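Local coordinates for protein omega transaminase (Pseudomonas sp., PDB 5LH9) that probably catalyses pyridoxal-phosphate-dependent transfer of an amino group from beta-alanine or another amine to pyruvate, at residues S152-Y157 with C184-T189; G164-G169 with Q179-C184; A263-T268 with C275-R280. All coordinates share one frame; numbering follows the deposited sequence.

Contact 1. Residues S152-Y157 with C184-T189; sequences SLRNGY and CHLLDT. With PLP (pyridoxal-5'-phosphate), chain H.
Arg-154 packs against Leu-186 and Leu-187 of the neighbouring strand, and its side chain meets them in turn. Its CB sits beside the carbonyl of Leu-187, Arg-154 CG comes to 3.3 Å from Leu-187 O, and Arg-154 CD touches Leu-186 CD1 at 4.0 Å. Bends at chi2 and chi3 (-71° and -61°) fold the chain back, and Arg-154 NH1 ends 4.5 Å from Asp-188 OD1, which lies well out of the guanidinium plane: attraction between charges without a salt bridge. Asp-188 OD2 is hydrogen-bonded to Gln-212. In the backbone, Arg-154 N gives a straight 2.6 Å bond to Leu-187 O, and Leu-187 N binds Ser-152 O at 2.8 Å. Leu-186 CD2 rests 3.2 Å from Ser-152 OG, itself hydrogen-bonded to Val-167 O. Past a type II turn from Leu-153 to Gly-156, the Tyr-157 ring brings its CD2-CE2 edge over one face of the cofactor, CE2 being 3.7 Å from PLP C4. An alanine at Tyr-157 loses the ring edge packed over C3 to C5 of the cofactor, and the pyridine would probably tilt more freely. These parallel strands belong to a beta-alpha-beta unit, the loop after the first reaching the coenzyme, as in fold type I aminotransferases.

Contact 2. Residues G164-G169 with Q179-C184; sequences GTSVGG and QLLAGC
Ser-166 and Leu-181 make the one direct hydrogen bond between the end of helix 162-166 and the loop that leads to the next strand. Leu-181 N points at Ser-166 OG over 2.9 Å, with an N-H...O angle of 158°. With chi1 at -65° the hydroxyl lies beside the backbone N of Ser-166, where it also bonds to Met-162 O one turn back in the helix, so a single oxygen joins the helix backbone to the loop backbone. Leu-180 CB packs closely on the same Ser-166 OG, at 3.1 Å. A water adds a second polar link: it donates to Leu-181 O at 3.2 Å and weakly to Ser-166 O.

Apolar contacts lie around this bond. CB of Leu-181 is 3.5 Å from Ser-166 CB. Leu-180 puts CD1 3.5 Å from Thr-165 CG2, the two side chains passing at a slant. Farther on, Cys-184 SG rests 3.9 Å from Val-167 CG1 and about as far from Ser-166 CB.

A neighbouring subunit adds two charged groups: Thr-165 OG1, bonded to His-161 O of its own chain, also takes a hydrogen bond from Lys-133 NZ of that subunit, and Arg-136 of the same subunit binds Gln-179 O. The chemistry is thus mainly that of neutral packing fixed by one shared hydroxyl, which ties the loop to the helix end while both remain engaged by the subunit interface.

Contact 3. Residues A263-T268 with C275-R280; sequences ADEVVT and CMLGSR. With PLP (pyridoxal-5'-phosphate), chain H.
Glu-265 reaches the start of helix 278-281 through a bent chain: chi1 of -60° sets CG beside its own backbone N, and chi2 of -101° then swings the carboxylate toward Gly-278 and Ser-279. The serine answers with chi1 of 56°, which tucks OG between its backbone N and carbonyl carbon and brings it to the same carboxylate.

Four donors grip the two oxygens. Gly-278 N approaches OE1 of Glu-265 on the syn lone pair at 2.8 Å, while Thr-268 OG1 donates to that oxygen from above the carboxylate plane at 2.6 Å. On OE2 of Glu-265, Ser-279 OG arrives nearly along the C-O axis at 2.6 Å, and Ser-279 N comes in on the syn side at 2.9 Å. The buried carboxylate is therefore well satisfied and its rotation fixed; facing the first N-H groups of a helix, it is probably stabilised as the anion. Leu-277, at the N-cap position, crosses the glutamate at about a right angle and sets CD2 3.6 Å from Glu-265 CD. Gly-278 suits its place, since a beta carbon there would press on Thr-268 CB. A water also bridges the segments, donating to both Thr-268 O and Cys-275 O.

The residues next to the glutamate serve the cofactor. Asp-264 OD2 stands 2.9 Å from PLP N1 and is hydrogen-bonded to His-158, while OD1 accepts from Val-266 N in an Asx turn. Val-266 CG1 lies 3.6 Å from PLP C4, against the ring. An aspartate at a strand's end facing the pyridine nitrogen is the hallmark of the fold type I PLP site.

Overall arrangement
Contacts 1 and 3 both sit on the seven-stranded mixed sheet: 184-187 is an outermost strand, followed inward by 149-153, 225-230 and 260-264. Contact 2 falls between the two segments of contact 1, shares Cys-184 with it, and has its centre 10 Å away; its helix 162-166 is the crossover between strands 149-153 and 184-187. Contact 3 comes later in the chain, 17 Å from contact 1 and 22 Å from contact 2 between centres. The cofactor draws contacts 1 and 3 together: Tyr-157 and Val-266 approach opposite faces of its ring. Contacts 1 and 2 meet neighbouring subunits, so this edge of the sheet lies near them, while the loops after strands 149-153 and 260-264 reach the coenzyme.

Contact 1. Residues S152-Y157 with C184-T189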
loop_
_atom_site.group_PDB
_atom_site.type_symbol
_atom_site.label_atom_id
_atom_site.label_comp_id
_atom_site.label_asym_id
_atom_site.label_seq_id
_atom_site.Cartn_x
_atom_site.Cartn_y
_atom_site.Cartn_z
ATOM N N SER D 152 -8.550 -14.150 4.577
ATOM C CA SER D 152 -7.931 -15.464 4.670
ATOM C C SER D 152 -7.778 -15.800 6.148
ATOM O O SER D 152 -8.143 -15.010 7.022
ATOM C CB SER D 152 -6.591 -15.500 3.931
ATOM O OG SER D 152 -5.669 -14.581 4.485
ATOM N N LEU D 153 -7.249 -16.991 6.419
ATOM C CA LEU D 153 -7.182 -17.540 7.764
ATOM C C LEU D 153 -5.755 -17.563 8.293
ATOM O O LEU D 153 -4.802 -17.831 7.555
ATOM C CB LEU D 153 -7.723 -18.969 7.799
ATOM C CG LEU D 153 -9.125 -19.211 7.245
ATOM C CD1 LEU D 153 -9.515 -20.662 7.469
ATOM C CD2 LEU D 153 -10.136 -18.271 7.877
ATOM N N ARG D 154 -5.625 -17.326 9.597
ATOM C CA ARG D 154 -4.376 -17.619 10.283
ATOM C C ARG D 154 -3.964 -19.058 10.008
ATOM O O ARG D 154 -4.806 -19.950 9.875
ATOM C CB ARG D 154 -4.524 -17.399 11.789
ATOM C CG ARG D 154 -4.603 -15.947 12.195
ATOM C CD ARG D 154 -3.261 -15.256 12.030
ATOM N NE ARG D 154 -2.225 -15.863 12.864
ATOM C CZ ARG D 154 -2.005 -15.554 14.142
ATOM N NH1 ARG D 154 -2.750 -14.640 14.755
ATOM N NH2 ARG D 154 -1.037 -16.167 14.811
ATOM N N ASN D 155 -2.655 -19.279 9.914
ATOM C CA ASN D 155 -2.045 -20.563 9.580
ATOM C C ASN D 155 -2.355 -21.016 8.159
ATOM O O ASN D 155 -1.937 -22.112 7.775
ATOM C CB ASN D 155 -2.455 -21.683 10.550
ATOM C CG ASN D 155 -1.788 -21.550 11.903
ATOM O OD1 ASN D 155 -2.069 -20.620 12.658
ATOM N ND2 ASN D 155 -0.887 -22.478 12.212
ATOM N N GLY D 156 -3.066 -20.221 7.365
ATOM C CA GLY D 156 -3.260 -20.570 5.969
ATOM C C GLY D 156 -1.974 -20.404 5.176
ATOM O O GLY D 156 -1.171 -19.505 5.429
ATOM N N TYR D 157 -1.775 -21.296 4.208
ATOM C CA TYR D 157 -0.626 -21.238 3.315
ATOM C C TYR D 157 -1.120 -21.292 1.880
ATOM O O TYR D 157 -1.893 -22.187 1.521
ATOM C CB TYR D 157 0.352 -22.386 3.578
ATOM C CG TYR D 157 1.555 -22.342 2.674
ATOM C CD1 TYR D 157 2.546 -21.393 2.867
ATOM C CD2 TYR D 157 1.699 -23.241 1.625
ATOM C CE1 TYR D 157 3.657 -21.335 2.043
ATOM C CE2 TYR D 157 2.812 -23.194 0.789
ATOM C CZ TYR D 157 3.788 -22.235 1.008
ATOM O OH TYR D 157 4.904 -22.160 0.200
ATOM N N CYS D 184 -5.357 -6.944 2.794
ATOM C CA CYS D 184 -5.487 -8.362 3.102
ATOM C C CYS D 184 -5.682 -8.514 4.602
ATOM O O CYS D 184 -4.911 -7.956 5.388
ATOM C CB CYS D 184 -4.259 -9.139 2.637
ATOM S SG CYS D 184 -4.054 -9.053 0.859
ATOM N N HIS D 185 -6.713 -9.256 4.996
ATOM C CA HIS D 185 -7.140 -9.307 6.387
ATOM C C HIS D 185 -7.243 -10.752 6.842
ATOM O O HIS D 185 -7.802 -11.598 6.135
ATOM C CB HIS D 185 -8.468 -8.574 6.554
ATOM C CG HIS D 185 -8.415 -7.152 6.088
ATOM N ND1 HIS D 185 -8.049 -6.111 6.913
ATOM C CD2 HIS D 185 -8.633 -6.606 4.868
ATOM C CE1 HIS D 185 -8.069 -4.981 6.230
ATOM N NE2 HIS D 185 -8.419 -5.254 4.986
ATOM N N LEU D 186 -6.684 -11.030 8.012
ATOM C CA LEU D 186 -6.587 -12.383 8.526
ATOM C C LEU D 186 -7.618 -12.610 9.616
ATOM O O LEU D 186 -7.831 -11.755 10.480
ATOM C CB LEU D 186 -5.191 -12.664 9.084
ATOM C CG LEU D 186 -4.125 -13.044 8.060
ATOM C CD1 LEU D 186 -2.761 -13.085 8.731
ATOM C CD2 LEU D 186 -4.442 -14.383 7.402
ATOM N N LEU D 187 -8.248 -13.774 9.562
ATOM C CA LEU D 187 -9.149 -14.252 10.592
ATOM C C LEU D 187 -8.493 -15.410 11.323
ATOM O O LEU D 187 -7.604 -16.084 10.791
ATOM C CB LEU D 187 -10.467 -14.720 9.985
ATOM C CG LEU D 187 -11.155 -13.747 9.034
ATOM C CD1 LEU D 187 -11.964 -14.548 8.037
ATOM C CD2 LEU D 187 -12.035 -12.769 9.802
ATOM N N ASP D 188 -8.956 -15.653 12.542
ATOM C CA ASP D 188 -8.461 -16.791 13.291
ATOM C C ASP D 188 -8.972 -18.084 12.668
ATOM O O ASP D 188 -10.078 -18.148 12.124
ATOM C CB ASP D 188 -8.893 -16.705 14.752
ATOM C CG ASP D 188 -8.117 -15.664 15.523
ATOM O OD1 ASP D 188 -6.914 -15.888 15.783
ATOM O OD2 ASP D 188 -8.713 -14.626 15.876
ATOM N N THR D 189 -8.175 -19.086 12.748
ATOM C CA THR D 189 -8.557 -20.353 12.153
ATOM C C THR D 189 -9.301 -21.220 13.162
ATOM O O THR D 189 -8.984 -21.208 14.357
ATOM C CB THR D 189 -7.332 -21.120 11.650
ATOM O OG1 THR D 189 -7.748 -22.416 11.198
ATOM C CG2 THR D 189 -6.284 -21.295 12.743
HETATM N N1 PLP H . -1.317 -23.477 -1.526
HETATM C C2 PLP H . -1.295 -24.572 -0.762
HETATM C C2A PLP H . -2.486 -24.920 0.178
HETATM C C3 PLP H . -0.176 -25.440 -0.802
HETATM O O3 PLP H . -0.172 -26.576 0.009
HETATM C C4 PLP H . 0.898 -25.184 -1.619
HETATM C C4A PLP H . 2.115 -26.254 -1.598
HETATM C C5 PLP H . 0.882 -24.061 -2.409
HETATM C C6 PLP H . -0.224 -23.197 -2.366
HETATM C C5A PLP H . 2.063 -23.673 -3.355
HETATM O O4P PLP H . 2.265 -24.604 -4.389
HETATM P P PLP H . 3.601 -24.538 -5.178
HETATM O O1P PLP H . 4.703 -24.848 -4.223
HETATM O O2P PLP H . 3.789 -23.195 -5.768
HETATM O O3P PLP H . 3.576 -25.579 -6.304
HETATM O O HOH W 1 -5.483 -12.018 4.080
#

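Contact 2. Residues G164-G169 with Q179-C184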
loop_
_atom_site.group_PDB
_atom_site.type_symbol
_atom_site.label_atom_id
_atom_site.label_comp_id
_atom_site.label_asym_id
_atom_site.label_seq_id
_atom_site.Cartn_x
_atom_site.Cartn_y
_atom_site.Cartn_z
ATOM N N GLY D 164 -0.048 -14.534 -3.060
ATOM C CA GLY D 164 -0.262 -15.654 -2.160
ATOM C C GLY D 164 0.369 -15.423 -0.801
ATOM O O GLY D 164 -0.214 -15.756 0.235
ATOM N N THR D 165 1.564 -14.836 -0.786
ATOM C CA THR D 165 2.221 -14.536 0.478
ATOM C C THR D 165 1.421 -13.514 1.272
ATOM O O THR D 165 1.279 -13.636 2.495
ATOM C CB THR D 165 3.640 -14.029 0.217
ATOM O OG1 THR D 165 4.344 -14.963 -0.613
ATOM C CG2 THR D 165 4.392 -13.877 1.522
ATOM N N SER D 166 0.858 -12.519 0.585
ATOM C CA SER D 166 0.123 -11.455 1.265
ATOM C C SER D 166 -1.030 -12.014 2.086
ATOM O O SER D 166 -1.330 -11.508 3.174
ATOM C CB SER D 166 -0.400 -10.451 0.242
ATOM O OG SER D 166 0.665 -9.786 -0.411
ATOM N N VAL D 167 -1.696 -13.059 1.579
ATOM C CA VAL D 167 -2.822 -13.655 2.289
ATOM C C VAL D 167 -2.402 -14.819 3.176
ATOM O O VAL D 167 -3.263 -15.439 3.815
ATOM C CB VAL D 167 -3.914 -14.106 1.296
ATOM C CG1 VAL D 167 -4.505 -12.898 0.570
ATOM C CG2 VAL D 167 -3.373 -15.139 0.293
ATOM N N GLY D 168 -1.109 -15.122 3.256
ATOM C CA GLY D 168 -0.660 -16.201 4.112
ATOM C C GLY D 168 -0.822 -15.862 5.581
ATOM O O GLY D 168 -0.784 -14.701 5.986
ATOM N N GLY D 169 -1.030 -16.903 6.386
ATOM C CA GLY D 169 -1.308 -16.742 7.803
ATOM C C GLY D 169 -0.230 -17.237 8.751
ATOM O O GLY D 169 -0.497 -17.426 9.943
ATOM N N GLN D 179 6.622 -5.120 3.390
ATOM C CA GLN D 179 5.198 -4.919 3.154
ATOM C C GLN D 179 4.810 -5.395 1.761
ATOM O O GLN D 179 5.449 -5.034 0.766
ATOM C CB GLN D 179 4.834 -3.439 3.318
ATOM C CG GLN D 179 3.375 -3.096 2.976
ATOM C CD GLN D 179 2.366 -3.772 3.894
ATOM O OE1 GLN D 179 2.570 -3.864 5.106
ATOM N NE2 GLN D 179 1.273 -4.260 3.313
ATOM N N LEU D 180 3.752 -6.198 1.692
ATOM C CA LEU D 180 3.264 -6.707 0.417
ATOM C C LEU D 180 1.892 -6.110 0.134
ATOM O O LEU D 180 1.681 -4.914 0.355
ATOM C CB LEU D 180 3.235 -8.238 0.431
ATOM C CG LEU D 180 4.583 -8.892 0.762
ATOM C CD1 LEU D 180 4.467 -10.404 0.799
ATOM C CD2 LEU D 180 5.661 -8.470 -0.231
ATOM N N LEU D 181 0.942 -6.922 -0.318
ATOM C CA LEU D 181 -0.327 -6.382 -0.783
ATOM C C LEU D 181 -1.118 -5.790 0.375
ATOM O O LEU D 181 -1.280 -6.420 1.424
ATOM C CB LEU D 181 -1.138 -7.479 -1.465
ATOM C CG LEU D 181 -2.226 -7.038 -2.440
ATOM C CD1 LEU D 181 -1.630 -6.343 -3.662
ATOM C CD2 LEU D 181 -3.041 -8.247 -2.858
ATOM N N ALA D 182 -1.614 -4.573 0.179
ATOM C CA ALA D 182 -2.507 -3.957 1.142
ATOM C C ALA D 182 -3.899 -4.574 1.040
ATOM O O ALA D 182 -4.237 -5.266 0.076
ATOM C CB ALA D 182 -2.584 -2.450 0.909
ATOM N N GLY D 183 -4.719 -4.317 2.054
ATOM C CA GLY D 183 -6.101 -4.759 2.016
ATOM C C GLY D 183 -6.283 -6.256 2.133
ATOM O O GLY D 183 -7.259 -6.798 1.600
ATOM N N CYS D 184 -5.357 -6.944 2.794
ATOM C CA CYS D 184 -5.487 -8.362 3.102
ATOM C C CYS D 184 -5.682 -8.514 4.602
ATOM O O CYS D 184 -4.911 -7.956 5.388
ATOM C CB CYS D 184 -4.259 -9.139 2.637
ATOM S SG CYS D 184 -4.054 -9.053 0.859
HETATM O O HOH W 2 0.186 -8.430 3.366
#

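Contact 3. Residues A263-T268 with C275-R280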
loop_
_atom_site.group_PDB
_atom_site.type_symbol
_atom_site.label_atom_id
_atom_site.label_comp_id
_atom_site.label_asym_id
_atom_site.label_seq_id
_atom_site.Cartn_x
_atom_site.Cartn_y
_atom_site.Cartn_z
ATOM N N ALA D 263 -11.464 -21.855 -2.833
ATOM C CA ALA D 263 -10.988 -23.051 -2.152
ATOM C C ALA D 263 -9.583 -23.348 -2.658
ATOM O O ALA D 263 -9.395 -23.680 -3.833
ATOM C CB ALA D 263 -11.924 -24.231 -2.401
ATOM N N ASP D 264 -8.595 -23.206 -1.782
ATOM C CA ASP D 264 -7.224 -23.575 -2.123
ATOM C C ASP D 264 -7.113 -25.087 -1.982
ATOM O O ASP D 264 -6.839 -25.621 -0.907
ATOM C CB ASP D 264 -6.217 -22.859 -1.239
ATOM C CG ASP D 264 -4.795 -23.088 -1.693
ATOM O OD1 ASP D 264 -4.566 -24.067 -2.444
ATOM O OD2 ASP D 264 -3.914 -22.288 -1.313
ATOM N N GLU D 265 -7.338 -25.785 -3.091
ATOM C CA GLU D 265 -7.321 -27.240 -3.128
ATOM C C GLU D 265 -5.999 -27.786 -3.649
ATOM O O GLU D 265 -5.966 -28.865 -4.250
ATOM C CB GLU D 265 -8.473 -27.748 -3.986
ATOM C CG GLU D 265 -9.840 -27.326 -3.485
ATOM C CD GLU D 265 -10.564 -28.414 -2.717
ATOM O OE1 GLU D 265 -9.941 -29.451 -2.395
ATOM O OE2 GLU D 265 -11.772 -28.229 -2.449
ATOM N N VAL D 266 -4.908 -27.049 -3.450
ATOM C CA VAL D 266 -3.614 -27.495 -3.957
ATOM C C VAL D 266 -3.206 -28.810 -3.297
ATOM O O VAL D 266 -2.632 -29.695 -3.945
ATOM C CB VAL D 266 -2.568 -26.385 -3.763
ATOM C CG1 VAL D 266 -1.156 -26.919 -3.971
ATOM C CG2 VAL D 266 -2.859 -25.232 -4.716
ATOM N N VAL D 267 -3.498 -28.966 -2.012
ATOM C CA VAL D 267 -3.200 -30.212 -1.310
ATOM C C VAL D 267 -4.377 -31.175 -1.362
ATOM O O VAL D 267 -4.217 -32.349 -1.709
ATOM C CB VAL D 267 -2.788 -29.903 0.146
ATOM C CG1 VAL D 267 -2.718 -31.171 0.971
ATOM C CG2 VAL D 267 -1.438 -29.207 0.164
ATOM N N THR D 268 -5.578 -30.689 -1.055
ATOM C CA THR D 268 -6.730 -31.568 -0.893
ATOM C C THR D 268 -7.335 -32.002 -2.220
ATOM O O THR D 268 -8.083 -32.986 -2.257
ATOM C CB THR D 268 -7.806 -30.873 -0.051
ATOM O OG1 THR D 268 -8.100 -29.584 -0.606
ATOM C CG2 THR D 268 -7.331 -30.703 1.384
ATOM N N CYS D 275 -11.710 -37.212 -0.382
ATOM C CA CYS D 275 -12.689 -36.818 -1.384
ATOM C C CYS D 275 -11.974 -36.108 -2.526
ATOM O O CYS D 275 -10.952 -35.449 -2.318
ATOM C CB CYS D 275 -13.762 -35.908 -0.762
ATOM S SG CYS D 275 -15.138 -35.484 -1.853
ATOM N N MET D 276 -12.542 -36.214 -3.731
ATOM C CA MET D 276 -11.911 -35.607 -4.901
ATOM C C MET D 276 -11.666 -34.117 -4.692
ATOM O O MET D 276 -10.743 -33.547 -5.289
ATOM C CB MET D 276 -12.769 -35.839 -6.146
ATOM C CG MET D 276 -12.015 -35.640 -7.455
ATOM S SD MET D 276 -10.734 -36.892 -7.723
ATOM C CE MET D 276 -11.712 -38.329 -8.152
ATOM N N LEU D 277 -12.487 -33.471 -3.867
ATOM C CA LEU D 277 -12.246 -32.115 -3.399
ATOM C C LEU D 277 -12.508 -32.066 -1.904
ATOM O O LEU D 277 -13.508 -32.610 -1.424
ATOM C CB LEU D 277 -13.150 -31.094 -4.085
ATOM C CG LEU D 277 -12.889 -30.745 -5.548
ATOM C CD1 LEU D 277 -13.999 -29.834 -6.043
ATOM C CD2 LEU D 277 -11.539 -30.079 -5.725
ATOM N N GLY D 278 -11.611 -31.401 -1.176
ATOM C CA GLY D 278 -11.852 -31.166 0.237
ATOM C C GLY D 278 -13.133 -30.391 0.469
ATOM O O GLY D 278 -13.897 -30.693 1.389
ATOM N N SER D 279 -13.370 -29.362 -0.348
ATOM C CA SER D 279 -14.585 -28.569 -0.216
ATOM C C SER D 279 -15.818 -29.427 -0.449
ATOM O O SER D 279 -16.797 -29.342 0.304
ATOM C CB SER D 279 -14.552 -27.410 -1.208
ATOM O OG SER D 279 -14.368 -27.891 -2.528
ATOM N N ARG D 280 -15.787 -30.269 -1.483
ATOM C CA ARG D 280 -16.883 -31.205 -1.694
ATOM C C ARG D 280 -17.022 -32.136 -0.500
ATOM O O ARG D 280 -18.140 -32.458 -0.082
ATOM C CB ARG D 280 -16.656 -32.005 -2.976
ATOM C CG ARG D 280 -17.822 -32.910 -3.358
ATOM C CD ARG D 280 -17.463 -33.804 -4.526
ATOM N NE ARG D 280 -17.260 -33.048 -5.758
ATOM C CZ ARG D 280 -16.826 -33.577 -6.897
ATOM N NH1 ARG D 280 -16.539 -34.872 -6.966
ATOM N NH2 ARG D 280 -16.678 -32.813 -7.970
HETATM N N1 PLP H . -1.317 -23.477 -1.526
HETATM C C2 PLP H . -1.295 -24.572 -0.762
HETATM C C2A PLP H . -2.486 -24.920 0.178
HETATM C C3 PLP H . -0.176 -25.440 -0.802
HETATM O O3 PLP H . -0.172 -26.576 0.009
HETATM C C4 PLP H . 0.898 -25.184 -1.619
HETATM C C4A PLP H . 2.115 -26.254 -1.598
HETATM C C5 PLP H . 0.882 -24.061 -2.409
HETATM C C6 PLP H . -0.224 -23.197 -2.366
HETATM C C5A PLP H . 2.063 -23.673 -3.355
HETATM O O4P PLP H . 2.265 -24.604 -4.389
HETATM P P PLP H . 3.601 -24.538 -5.178
HETATM O O1P PLP H . 4.703 -24.848 -4.223
HETATM O O2P PLP H . 3.789 -23.195 -5.768
HETATM O O3P PLP H . 3.576 -25.579 -6.304
HETATM O O HOH W 3 -9.376 -34.428 -0.574
#